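Long-range contacts in kinesin-like protein KAR3 (PDB 1F9V), which probably walks along microtubules toward their minus ends as a kinesin-family motor, using the energy of ATP hydrolysis: residues R10-L15 with N317-S322; F89-T94 with A246-I251; H165-D170 with T299-Y304. The protein carries 2 engineered substitutions. One frame throughout, in Å; residues are numbered along the deposited sequence.

Contact 1 of 3, residues R10-L15 with N317-S322. With ADP (adenosine-5'-diphosphate), chain C.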
loop_
_atom_site.group_PDB
_atom_site.type_symbol
_atom_site.label_atom_id
_atom_site.label_comp_id
_atom_site.label_asym_id
_atom_site.label_seq_id
_atom_site.Cartn_x
_atom_site.Cartn_y
_atom_site.Cartn_z
ATOM N N ARG A 10 -7.763 -4.734 6.973
ATOM C CA ARG A 10 -9.131 -4.418 6.589
ATOM C C ARG A 10 -9.870 -5.648 6.108
ATOM O O ARG A 10 -9.443 -6.318 5.165
ATOM C CB ARG A 10 -9.188 -3.362 5.488
ATOM C CG ARG A 10 -10.628 -3.065 5.068
ATOM C CD ARG A 10 -10.727 -2.200 3.818
ATOM N NE ARG A 10 -12.043 -1.575 3.727
ATOM C CZ ARG A 10 -12.355 -0.609 2.870
ATOM N NH1 ARG A 10 -11.443 -0.150 2.017
ATOM N NH2 ARG A 10 -13.573 -0.087 2.876
ATOM N N ILE A 11 -10.984 -5.947 6.769
ATOM C CA ILE A 11 -11.813 -7.082 6.390
ATOM C C ILE A 11 -12.910 -6.522 5.492
ATOM O O ILE A 11 -13.672 -5.648 5.910
ATOM C CB ILE A 11 -12.479 -7.748 7.627
ATOM C CG1 ILE A 11 -11.405 -8.185 8.627
ATOM C CG2 ILE A 11 -13.321 -8.947 7.187
ATOM C CD1 ILE A 11 -11.919 -8.380 10.037
ATOM N N ARG A 12 -12.979 -6.993 4.255
ATOM C CA ARG A 12 -14.012 -6.510 3.352
ATOM C C ARG A 12 -15.324 -7.230 3.645
ATOM O O ARG A 12 -15.336 -8.275 4.296
ATOM C CB ARG A 12 -13.621 -6.782 1.898
ATOM C CG ARG A 12 -13.564 -8.261 1.526
ATOM C CD ARG A 12 -13.796 -8.476 0.031
ATOM N NE ARG A 12 -13.454 -9.824 -0.423
ATOM C CZ ARG A 12 -14.217 -10.900 -0.238
ATOM N NH1 ARG A 12 -15.380 -10.790 0.399
ATOM N NH2 ARG A 12 -13.824 -12.084 -0.697
ATOM N N PRO A 13 -16.454 -6.637 3.229
ATOM C CA PRO A 13 -17.746 -7.292 3.457
ATOM C C PRO A 13 -17.775 -8.605 2.675
ATOM O O PRO A 13 -17.103 -8.750 1.651
ATOM C CB PRO A 13 -18.771 -6.291 2.912
ATOM C CG PRO A 13 -18.050 -4.970 2.885
ATOM C CD PRO A 13 -16.606 -5.307 2.615
ATOM N N ALA A 14 -18.542 -9.575 3.160
ATOM C CA ALA A 14 -18.629 -10.847 2.452
ATOM C C ALA A 14 -19.553 -10.686 1.263
ATOM O O ALA A 14 -20.456 -9.832 1.274
ATOM C CB ALA A 14 -19.161 -11.943 3.378
ATOM N N LEU A 15 -19.298 -11.489 0.223
ATOM C CA LEU A 15 -20.160 -11.490 -0.961
ATOM C C LEU A 15 -21.320 -12.388 -0.503
ATOM O O LEU A 15 -21.152 -13.597 -0.274
ATOM C CB LEU A 15 -19.463 -12.094 -2.181
ATOM C CG LEU A 15 -19.226 -11.120 -3.325
ATOM C CD1 LEU A 15 -19.857 -9.770 -3.046
ATOM C CD2 LEU A 15 -17.736 -11.036 -3.489
ATOM N N ASN A 317 -5.378 -6.410 3.324
ATOM C CA ASN A 317 -6.756 -6.715 2.986
ATOM C C ASN A 317 -7.031 -8.194 3.142
ATOM O O ASN A 317 -6.248 -9.030 2.692
ATOM C CB ASN A 317 -7.031 -6.316 1.534
ATOM C CG ASN A 317 -6.907 -4.828 1.311
ATOM O OD1 ASN A 317 -5.917 -4.350 0.758
ATOM N ND2 ASN A 317 -7.916 -4.083 1.741
ATOM N N ILE A 318 -8.155 -8.518 3.777
ATOM C CA ILE A 318 -8.529 -9.915 3.944
ATOM C C ILE A 318 -10.020 -10.123 3.744
ATOM O O ILE A 318 -10.827 -9.211 3.945
ATOM C CB ILE A 318 -8.144 -10.472 5.339
ATOM C CG1 ILE A 318 -8.804 -9.655 6.441
ATOM C CG2 ILE A 318 -6.618 -10.498 5.497
ATOM C CD1 ILE A 318 -8.748 -10.344 7.798
ATOM N N SER A 319 -10.366 -11.328 3.312
ATOM C CA SER A 319 -11.756 -11.702 3.117
ATOM C C SER A 319 -12.259 -12.227 4.464
ATOM O O SER A 319 -11.482 -12.758 5.259
ATOM C CB SER A 319 -11.851 -12.805 2.066
ATOM O OG SER A 319 -12.993 -13.624 2.285
ATOM N N PRO A 320 -13.561 -12.067 4.749
ATOM C CA PRO A 320 -14.111 -12.554 6.021
ATOM C C PRO A 320 -14.599 -14.004 5.917
ATOM O O PRO A 320 -14.974 -14.614 6.921
ATOM C CB PRO A 320 -15.277 -11.615 6.269
ATOM C CG PRO A 320 -15.799 -11.352 4.870
ATOM C CD PRO A 320 -14.594 -11.391 3.940
ATOM N N SER A 321 -14.582 -14.551 4.706
ATOM C CA SER A 321 -15.095 -15.892 4.453
ATOM C C SER A 321 -14.200 -17.101 4.693
ATOM O O SER A 321 -12.982 -17.039 4.546
ATOM C CB SER A 321 -15.658 -15.930 3.039
ATOM O OG SER A 321 -16.554 -14.840 2.865
ATOM N N SER A 322 -14.848 -18.212 5.053
ATOM C CA SER A 322 -14.177 -19.477 5.367
ATOM C C SER A 322 -13.364 -20.097 4.246
ATOM O O SER A 322 -12.318 -20.689 4.503
ATOM C CB SER A 322 -15.197 -20.515 5.853
ATOM O OG SER A 322 -15.866 -20.060 7.010
HETATM P PB ADP C . -8.332 -7.456 -5.129
HETATM O O1B ADP C . -7.672 -7.663 -3.814
HETATM O O2B ADP C . -7.834 -6.084 -5.800
HETATM O O3B ADP C . -8.125 -8.616 -6.032
HETATM P PA ADP C . -10.895 -6.174 -5.502
HETATM O O1A ADP C . -10.708 -4.883 -4.839
HETATM O O2A ADP C . -10.703 -6.013 -6.942
HETATM O O3A ADP C . -9.876 -7.226 -4.916
HETATM O "O5'" ADP C . -12.364 -6.717 -5.272
HETATM C "C5'" ADP C . -12.780 -7.956 -4.693
HETATM C "C4'" ADP C . -14.336 -7.893 -4.743
HETATM O "O4'" ADP C . -14.760 -7.453 -3.448
HETATM C "C3'" ADP C . -14.880 -6.834 -5.723
HETATM O "O3'" ADP C . -16.095 -7.254 -6.365
HETATM C "C2'" ADP C . -15.106 -5.592 -4.878
HETATM O "O2'" ADP C . -16.064 -4.680 -5.440
HETATM C "C1'" ADP C . -15.460 -6.188 -3.523
HETATM N N9 ADP C . -14.973 -5.360 -2.376
HETATM C C8 ADP C . -13.702 -5.356 -1.929
HETATM N N7 ADP C . -13.603 -4.551 -0.891
HETATM C C5 ADP C . -14.779 -4.031 -0.652
HETATM C C6 ADP C . -15.291 -3.148 0.287
HETATM N N6 ADP C . -14.489 -2.632 1.223
HETATM N N1 ADP C . -16.615 -2.799 0.253
HETATM C C2 ADP C . -17.456 -3.299 -0.675
HETATM N N3 ADP C . -16.975 -4.164 -1.589
HETATM C C4 ADP C . -15.672 -4.548 -1.614
HETATM O O HOH W 1 -10.394 -5.827 2.403
#
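Arg10 and Ile11 pair in parallel register with Asn317 and Ile318 where strands 4-11 and 311-318 leave the central sheet, and the two segments stay together as they run on into loops beside bound ADP. Two backbone hydrogen bonds fix the pairing: Ile318 N donates to Arg10 O at 2.9 Å, and Arg12 N to Ile318 O at 3.1 Å, the latter almost on the line of the carbonyl. Ile11 and Ile318 share one face of the sheet, with Ile11 CG1 3.5 Å from Ile318 CD1. The CG2 branch of Ile11 presses on the proline ring beyond, only 3.4 Å from Pro320 CB, a tight carbon contact. On the other face the side chains of Arg10 and Asn317 run alongside each other, and a water accepts from Asn317 ND2.

Pro320 packs its ring against the backbone of the loop at 12-14. Its CG lies 3.7 Å from Ala14 CB and also abuts Arg12 O, a buried carbonyl that has no hydrogen-bonding partner. The Arg12 guanidinium lays one face over Ser319 CB; NH1 turns back to Pro13 O in the guanidinium plane at 2.9 Å, NE reaches Gly95 O, and NH2 forms a salt bridge with Glu19. Ser319 OG accepts from Ser321 N in an ST turn and also bonds His324.

Arg10, Arg12 and Pro13 form the RxRP sequence typical of kinesins, which borders the adenine: Pro13 CD is 3.4 Å from ADP C6, and ADP N6 lies over one face of the Arg10 guanidinium, whose NH1 is held by Asn66 and Thr101. Strand 24-28 meets Ile11 through Ile26 and Val28, while helix 325-338 packs on Ile318 through Thr328 and Ser331.

Contact 2 of 3, residues F89-T94 with A246-I251. With ADP (adenosine-5'-diphosphate), chain C.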
loop_
_atom_site.group_PDB
_atom_site.type_symbol
_atom_site.label_atom_id
_atom_site.label_comp_id
_atom_site.label_asym_id
_atom_site.label_seq_id
_atom_site.Cartn_x
_atom_site.Cartn_y
_atom_site.Cartn_z
ATOM N N PHE A 89 1.060 0.513 0.963
ATOM C CA PHE A 89 1.017 -0.742 0.219
ATOM C C PHE A 89 -0.243 -1.548 0.541
ATOM O O PHE A 89 -0.469 -1.900 1.700
ATOM C CB PHE A 89 2.226 -1.630 0.558
ATOM C CG PHE A 89 3.565 -1.016 0.242
ATOM C CD1 PHE A 89 4.141 -1.181 -1.012
ATOM C CD2 PHE A 89 4.271 -0.324 1.220
ATOM C CE1 PHE A 89 5.414 -0.666 -1.286
ATOM C CE2 PHE A 89 5.543 0.197 0.959
ATOM C CZ PHE A 89 6.115 0.023 -0.298
ATOM N N ALA A 90 -1.055 -1.836 -0.468
ATOM C CA ALA A 90 -2.242 -2.662 -0.258
ATOM C C ALA A 90 -1.770 -4.086 -0.557
ATOM O O ALA A 90 -1.343 -4.382 -1.677
ATOM C CB ALA A 90 -3.357 -2.258 -1.201
ATOM N N TYR A 91 -1.855 -4.955 0.451
ATOM C CA TYR A 91 -1.396 -6.343 0.375
ATOM C C TYR A 91 -2.533 -7.311 0.672
ATOM O O TYR A 91 -3.362 -7.044 1.542
ATOM C CB TYR A 91 -0.275 -6.548 1.406
ATOM C CG TYR A 91 0.298 -7.945 1.489
ATOM C CD1 TYR A 91 1.527 -8.248 0.902
ATOM C CD2 TYR A 91 -0.384 -8.972 2.159
ATOM C CE1 TYR A 91 2.065 -9.531 0.971
ATOM C CE2 TYR A 91 0.150 -10.270 2.234
ATOM C CZ TYR A 91 1.374 -10.537 1.636
ATOM O OH TYR A 91 1.912 -11.800 1.686
ATOM N N GLY A 92 -2.550 -8.443 -0.027
ATOM C CA GLY A 92 -3.586 -9.434 0.209
ATOM C C GLY A 92 -3.829 -10.313 -0.996
ATOM O O GLY A 92 -3.373 -10.011 -2.100
ATOM N N GLN A 93 -4.561 -11.405 -0.805
ATOM C CA GLN A 93 -4.831 -12.309 -1.913
ATOM C C GLN A 93 -5.756 -11.663 -2.924
ATOM O O GLN A 93 -6.477 -10.715 -2.606
ATOM C CB GLN A 93 -5.475 -13.602 -1.401
ATOM C CG GLN A 93 -6.907 -13.423 -0.909
ATOM C CD GLN A 93 -7.569 -14.736 -0.535
ATOM O OE1 GLN A 93 -7.626 -15.669 -1.340
ATOM N NE2 GLN A 93 -8.074 -14.815 0.687
ATOM N N THR A 94 -5.732 -12.173 -4.147
ATOM C CA THR A 94 -6.611 -11.667 -5.188
ATOM C C THR A 94 -8.041 -11.897 -4.677
ATOM O O THR A 94 -8.373 -12.985 -4.204
ATOM C CB THR A 94 -6.368 -12.419 -6.513
ATOM O OG1 THR A 94 -5.053 -12.104 -6.987
ATOM C CG2 THR A 94 -7.382 -12.023 -7.569
ATOM N N ALA A 246 0.661 -7.099 -6.177
ATOM C CA ALA A 246 0.208 -8.301 -6.860
ATOM C C ALA A 246 -0.419 -9.208 -5.788
ATOM O O ALA A 246 -0.015 -9.163 -4.622
ATOM C CB ALA A 246 1.400 -9.011 -7.506
ATOM N N GLY A 247 -1.398 -10.023 -6.177
ATOM C CA GLY A 247 -2.030 -10.925 -5.223
ATOM C C GLY A 247 -1.021 -11.786 -4.480
ATOM O O GLY A 247 -0.105 -12.348 -5.083
ATOM N N SER A 248 -1.202 -11.923 -3.169
ATOM C CA SER A 248 -0.280 -12.693 -2.340
ATOM C C SER A 248 -0.606 -14.180 -2.183
ATOM O O SER A 248 0.104 -14.884 -1.466
ATOM C CB SER A 248 -0.215 -12.074 -0.945
ATOM O OG SER A 248 -1.510 -12.077 -0.355
ATOM N N GLU A 249 -1.665 -14.654 -2.840
ATOM C CA GLU A 249 -2.068 -16.058 -2.712
ATOM C C GLU A 249 -0.926 -17.029 -2.972
ATOM O O GLU A 249 -0.178 -16.876 -3.936
ATOM C CB GLU A 249 -3.244 -16.383 -3.640
ATOM C CG GLU A 249 -3.016 -16.053 -5.097
ATOM C CD GLU A 249 -3.516 -14.664 -5.463
ATOM O OE1 GLU A 249 -3.562 -13.781 -4.574
ATOM O OE2 GLU A 249 -3.861 -14.458 -6.645
ATOM N N ARG A 250 -0.803 -18.025 -2.097
ATOM C CA ARG A 250 0.246 -19.027 -2.202
ATOM C C ARG A 250 -0.031 -20.025 -3.317
ATOM O O ARG A 250 -0.992 -20.791 -3.253
ATOM C CB ARG A 250 0.399 -19.776 -0.875
ATOM C CG ARG A 250 1.519 -20.807 -0.874
ATOM C CD ARG A 250 2.644 -20.389 0.056
ATOM N NE ARG A 250 3.721 -19.680 -0.637
ATOM C CZ ARG A 250 3.689 -18.387 -0.960
ATOM N NH1 ARG A 250 2.629 -17.647 -0.660
ATOM N NH2 ARG A 250 4.726 -17.833 -1.575
ATOM N N ILE A 251 0.819 -20.000 -4.338
ATOM C CA ILE A 251 0.704 -20.903 -5.477
ATOM C C ILE A 251 1.853 -21.900 -5.385
ATOM O O ILE A 251 3.011 -21.504 -5.268
ATOM C CB ILE A 251 0.824 -20.141 -6.814
ATOM C CG1 ILE A 251 -0.134 -18.947 -6.818
ATOM C CG2 ILE A 251 0.535 -21.080 -7.982
ATOM C CD1 ILE A 251 -1.589 -19.322 -7.006
HETATM P PB ADP C . -8.332 -7.456 -5.129
HETATM O O1B ADP C . -7.672 -7.663 -3.814
HETATM O O2B ADP C . -7.834 -6.084 -5.800
HETATM O O3B ADP C . -8.125 -8.616 -6.032
HETATM P PA ADP C . -10.895 -6.174 -5.502
HETATM O O1A ADP C . -10.708 -4.883 -4.839
HETATM O O2A ADP C . -10.703 -6.013 -6.942
HETATM O O3A ADP C . -9.876 -7.226 -4.916
HETATM O "O5'" ADP C . -12.364 -6.717 -5.272
HETATM C "C5'" ADP C . -12.780 -7.956 -4.693
HETATM C "C4'" ADP C . -14.336 -7.893 -4.743
HETATM O "O4'" ADP C . -14.760 -7.453 -3.448
HETATM C "C3'" ADP C . -14.880 -6.834 -5.723
HETATM O "O3'" ADP C . -16.095 -7.254 -6.365
HETATM C "C2'" ADP C . -15.106 -5.592 -4.878
HETATM O "O2'" ADP C . -16.064 -4.680 -5.440
HETATM C "C1'" ADP C . -15.460 -6.188 -3.523
HETATM N N9 ADP C . -14.973 -5.360 -2.376
HETATM C C8 ADP C . -13.702 -5.356 -1.929
HETATM N N7 ADP C . -13.603 -4.551 -0.891
HETATM C C5 ADP C . -14.779 -4.031 -0.652
HETATM C C6 ADP C . -15.291 -3.148 0.287
HETATM N N6 ADP C . -14.489 -2.632 1.223
HETATM N N1 ADP C . -16.615 -2.799 0.253
HETATM C C2 ADP C . -17.456 -3.299 -0.675
HETATM N N3 ADP C . -16.975 -4.164 -1.589
HETATM C C4 ADP C . -15.672 -4.548 -1.614
HETATM O O HOH W 2 -0.328 -8.683 -1.868
#
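Gly92 and Ser248 join the start of the phosphate-binding loop to the segment after strand 235-244, which carries the AGSE end of the DLAGSE motif of kinesin switch II. The tightly packed, buried part combines backbone bonding with the Ser248 side chain. Ser248 N donates to Gly92 O at 3.1 Å, approaching from above the carbonyl plane, and Lys98 NZ grips the same oxygen. Gly247 CA comes within 3.5 Å of Gly92 O; a side chain on this glycine would run into Thr94 OG1. Ser248 CB rests against the phenol of Tyr91, 3.4 Å from Tyr91 CZ. At the same buried end a water bridges Gly92 N (2.9 Å) and Ala246 O (2.8 Å).

The solvent side, by contrast, lies at the partly exposed Thr94 and Glu249, where the contact depends on one carboxylate. Glu249 CG sits between the backbone N and the carbonyl carbon (chi1 55°), and a bend at the next bond (chi2 -93°) folds the acid back onto Thr94. Thr94 N meets Glu249 OE1 at 2.7 Å from above the carboxylate plane, while Thr94 OG1 donates to the syn lone pair of Glu249 OE2, also at 2.7 Å. With an alanine here, the amide and hydroxyl of Thr94 would probably lose their acceptors, and the hydroxyl would be set free to turn. In kinesins this glutamate can pair with an arginine of the first switch loop, probably the one engineered to alanine in this motor domain.

Around the contact, helix 325-338 stacks Phe334 on the Tyr91 ring and sets Ser331 against Ser248, and helix 258-281 reaches Ser248 through Leu271.

Contact 3 of 3, residues H165-D170 with T299-Y304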
loop_
_atom_site.group_PDB
_atom_site.type_symbol
_atom_site.label_atom_id
_atom_site.label_comp_id
_atom_site.label_asym_id
_atom_site.label_seq_id
_atom_site.Cartn_x
_atom_site.Cartn_y
_atom_site.Cartn_z
ATOM N N HIS A 165 13.154 1.756 -19.603
ATOM C CA HIS A 165 12.847 2.434 -18.357
ATOM C C HIS A 165 13.918 2.135 -17.328
ATOM O O HIS A 165 13.939 1.054 -16.752
ATOM C CB HIS A 165 11.495 1.973 -17.815
ATOM C CG HIS A 165 10.348 2.265 -18.725
ATOM N ND1 HIS A 165 10.071 3.533 -19.194
ATOM C CD2 HIS A 165 9.400 1.454 -19.255
ATOM C CE1 HIS A 165 9.006 3.489 -19.971
ATOM N NE2 HIS A 165 8.579 2.238 -20.024
ATOM N N GLU A 166 14.813 3.090 -17.106
ATOM C CA GLU A 166 15.878 2.913 -16.128
ATOM C C GLU A 166 15.611 3.744 -14.887
ATOM O O GLU A 166 15.168 4.886 -14.980
ATOM C CB GLU A 166 17.237 3.324 -16.713
ATOM C CG GLU A 166 17.737 2.417 -17.810
ATOM C CD GLU A 166 19.179 2.705 -18.183
ATOM O OE1 GLU A 166 19.699 3.774 -17.806
ATOM O OE2 GLU A 166 19.791 1.858 -18.856
ATOM N N ILE A 167 15.888 3.162 -13.727
ATOM C CA ILE A 167 15.721 3.848 -12.463
ATOM C C ILE A 167 16.932 4.756 -12.239
ATOM O O ILE A 167 18.079 4.311 -12.335
ATOM C CB ILE A 167 15.620 2.843 -11.298
ATOM C CG1 ILE A 167 14.286 2.097 -11.374
ATOM C CG2 ILE A 167 15.749 3.560 -9.971
ATOM C CD1 ILE A 167 14.136 0.989 -10.327
ATOM N N ARG A 168 16.667 6.026 -11.946
ATOM C CA ARG A 168 17.719 7.005 -11.710
ATOM C C ARG A 168 17.615 7.567 -10.308
ATOM O O ARG A 168 16.761 8.406 -10.028
ATOM C CB ARG A 168 17.620 8.162 -12.709
ATOM C CG ARG A 168 17.825 7.764 -14.151
ATOM C CD ARG A 168 19.218 8.129 -14.640
ATOM N NE ARG A 168 19.310 8.028 -16.094
ATOM C CZ ARG A 168 19.595 6.905 -16.752
ATOM N NH1 ARG A 168 19.819 5.785 -16.081
ATOM N NH2 ARG A 168 19.637 6.894 -18.079
ATOM N N HIS A 169 18.478 7.093 -9.423
ATOM C CA HIS A 169 18.497 7.576 -8.056
ATOM C C HIS A 169 19.459 8.759 -7.978
ATOM O O HIS A 169 20.620 8.651 -8.383
ATOM C CB HIS A 169 18.986 6.487 -7.107
ATOM C CG HIS A 169 18.030 5.353 -6.930
ATOM N ND1 HIS A 169 16.708 5.540 -6.578
ATOM C CD2 HIS A 169 18.212 4.015 -7.013
ATOM C CE1 HIS A 169 16.118 4.364 -6.451
ATOM N NE2 HIS A 169 17.010 3.422 -6.710
ATOM N N ASP A 170 18.967 9.884 -7.469
ATOM C CA ASP A 170 19.778 11.084 -7.292
ATOM C C ASP A 170 20.160 11.101 -5.818
ATOM O O ASP A 170 19.399 11.571 -4.974
ATOM C CB ASP A 170 18.964 12.334 -7.636
ATOM C CG ASP A 170 19.813 13.601 -7.689
ATOM O OD1 ASP A 170 19.448 14.522 -8.451
ATOM O OD2 ASP A 170 20.837 13.685 -6.976
ATOM N N THR A 299 11.263 -2.547 -4.263
ATOM C CA THR A 299 11.972 -1.975 -3.127
ATOM C C THR A 299 13.128 -1.087 -3.584
ATOM O O THR A 299 13.440 -0.087 -2.941
ATOM C CB THR A 299 12.507 -3.071 -2.153
ATOM O OG1 THR A 299 13.300 -4.028 -2.869
ATOM C CG2 THR A 299 11.339 -3.794 -1.475
ATOM N N TYR A 300 13.757 -1.453 -4.699
ATOM C CA TYR A 300 14.862 -0.652 -5.214
ATOM C C TYR A 300 14.328 0.694 -5.695
ATOM O O TYR A 300 14.890 1.746 -5.395
ATOM C CB TYR A 300 15.550 -1.389 -6.358
ATOM C CG TYR A 300 16.744 -0.645 -6.896
ATOM C CD1 TYR A 300 17.767 -0.222 -6.050
ATOM C CD2 TYR A 300 16.834 -0.335 -8.249
ATOM C CE1 TYR A 300 18.860 0.510 -6.548
ATOM C CE2 TYR A 300 17.912 0.389 -8.753
ATOM C CZ TYR A 300 18.916 0.806 -7.901
ATOM O OH TYR A 300 19.958 1.552 -8.403
ATOM N N LEU A 301 13.224 0.657 -6.429
ATOM C CA LEU A 301 12.616 1.876 -6.938
ATOM C C LEU A 301 12.207 2.820 -5.812
ATOM O O LEU A 301 12.398 4.034 -5.905
ATOM C CB LEU A 301 11.375 1.536 -7.767
ATOM C CG LEU A 301 10.473 2.720 -8.150
ATOM C CD1 LEU A 301 11.180 3.576 -9.186
ATOM C CD2 LEU A 301 9.147 2.224 -8.707
ATOM N N LEU A 302 11.663 2.258 -4.737
ATOM C CA LEU A 302 11.159 3.057 -3.621
ATOM C C LEU A 302 12.071 3.295 -2.428
ATOM O O LEU A 302 11.633 3.851 -1.425
ATOM C CB LEU A 302 9.853 2.430 -3.108
ATOM C CG LEU A 302 8.753 2.235 -4.150
ATOM C CD1 LEU A 302 7.570 1.472 -3.527
ATOM C CD2 LEU A 302 8.308 3.604 -4.669
ATOM N N GLN A 303 13.332 2.897 -2.521
ATOM C CA GLN A 303 14.247 3.047 -1.400
ATOM C C GLN A 303 14.280 4.404 -0.693
ATOM O O GLN A 303 14.332 4.451 0.531
ATOM C CB GLN A 303 15.664 2.645 -1.824
ATOM C CG GLN A 303 16.344 3.612 -2.774
ATOM C CD GLN A 303 17.740 3.148 -3.150
ATOM O OE1 GLN A 303 18.560 3.931 -3.647
ATOM N NE2 GLN A 303 18.017 1.871 -2.915
ATOM N N TYR A 304 14.252 5.507 -1.441
ATOM C CA TYR A 304 14.287 6.826 -0.809
ATOM C C TYR A 304 12.969 7.194 -0.109
ATOM O O TYR A 304 12.944 8.078 0.749
ATOM C CB TYR A 304 14.637 7.907 -1.839
ATOM C CG TYR A 304 16.076 7.877 -2.303
ATOM C CD1 TYR A 304 17.103 7.489 -1.439
ATOM C CD2 TYR A 304 16.412 8.239 -3.609
ATOM C CE1 TYR A 304 18.436 7.464 -1.867
ATOM C CE2 TYR A 304 17.738 8.221 -4.047
ATOM C CZ TYR A 304 18.745 7.831 -3.172
ATOM O OH TYR A 304 20.054 7.816 -3.599
HETATM O O HOH W 3 19.656 2.316 -10.957
#
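An aromatic cluster of His169, Tyr300 and Tyr304 seats the small hairpin of strands 167-170 and 175-178 on helix 297-306, in a region that in kinesins belongs to the microtubule-facing side. The strand runs nearly along the helix, their axes 9.0 Å apart and 25° from parallel. His169 has the largest share of the contact. Its edge enters the face of the Tyr300 ring in a T-shaped pair, planes at 89° and centroids 4.5 Å apart; NE2 leads over that face. Tyr300 CG is anti to the backbone N (chi1 -177°), which swings the phenol out from the helix, largely across its axis, to meet the strand.

The imidazole is also sandwiched. The Gln303 amide stacks nearly parallel over one face, with OE1 above the ring centre and 3.4 Å from His169 CD2, while Ile167 CG2 lies against the opposite face, toward the rim. Tyr304 closes in obliquely, its CE2 3.7 Å from His169 CB. The rotation of the imidazole is further fixed by a hydrogen bond between His169 ND1 and Thr176 OG1 of the partner strand.

Next to the cluster, Ile167 CD1 fills the corner between Tyr300 CD2, at 3.7 Å, and Leu301 CB. A water bridges the segments, donating to Ile167 O at 2.9 Å and hydrogen-bonding with Tyr300 OH at 2.7 Å. Beyond these residues, Ile178 of strand 175-178 packs on Leu301 and Ile145 of strand 144-147 on Ile167, while helix 258-281 packs on Thr299 of helix 297-306.

Contacts 1 and 2 are buried and share the central sheet: strands 311-318 and 86-91 are neighbours there, Asn317 N lies 2.8 Å from Tyr91 O in a probable hydrogen bond, and both contacts border the same ADP, contact 1 at the adenine and contact 2 beside the phosphates. Contact 3 lies near the surface, its centre about 34 Å from that of contact 1, yet it touches contact 2 where Phe89 packs on Leu302. Chemistry follows place: parallel strand pairing with isoleucine and proline packing in contact 1, loop backbone and a gripping carboxylate in contact 2, and an aromatic cluster with a T-shaped pair and a stacked amide in contact 3.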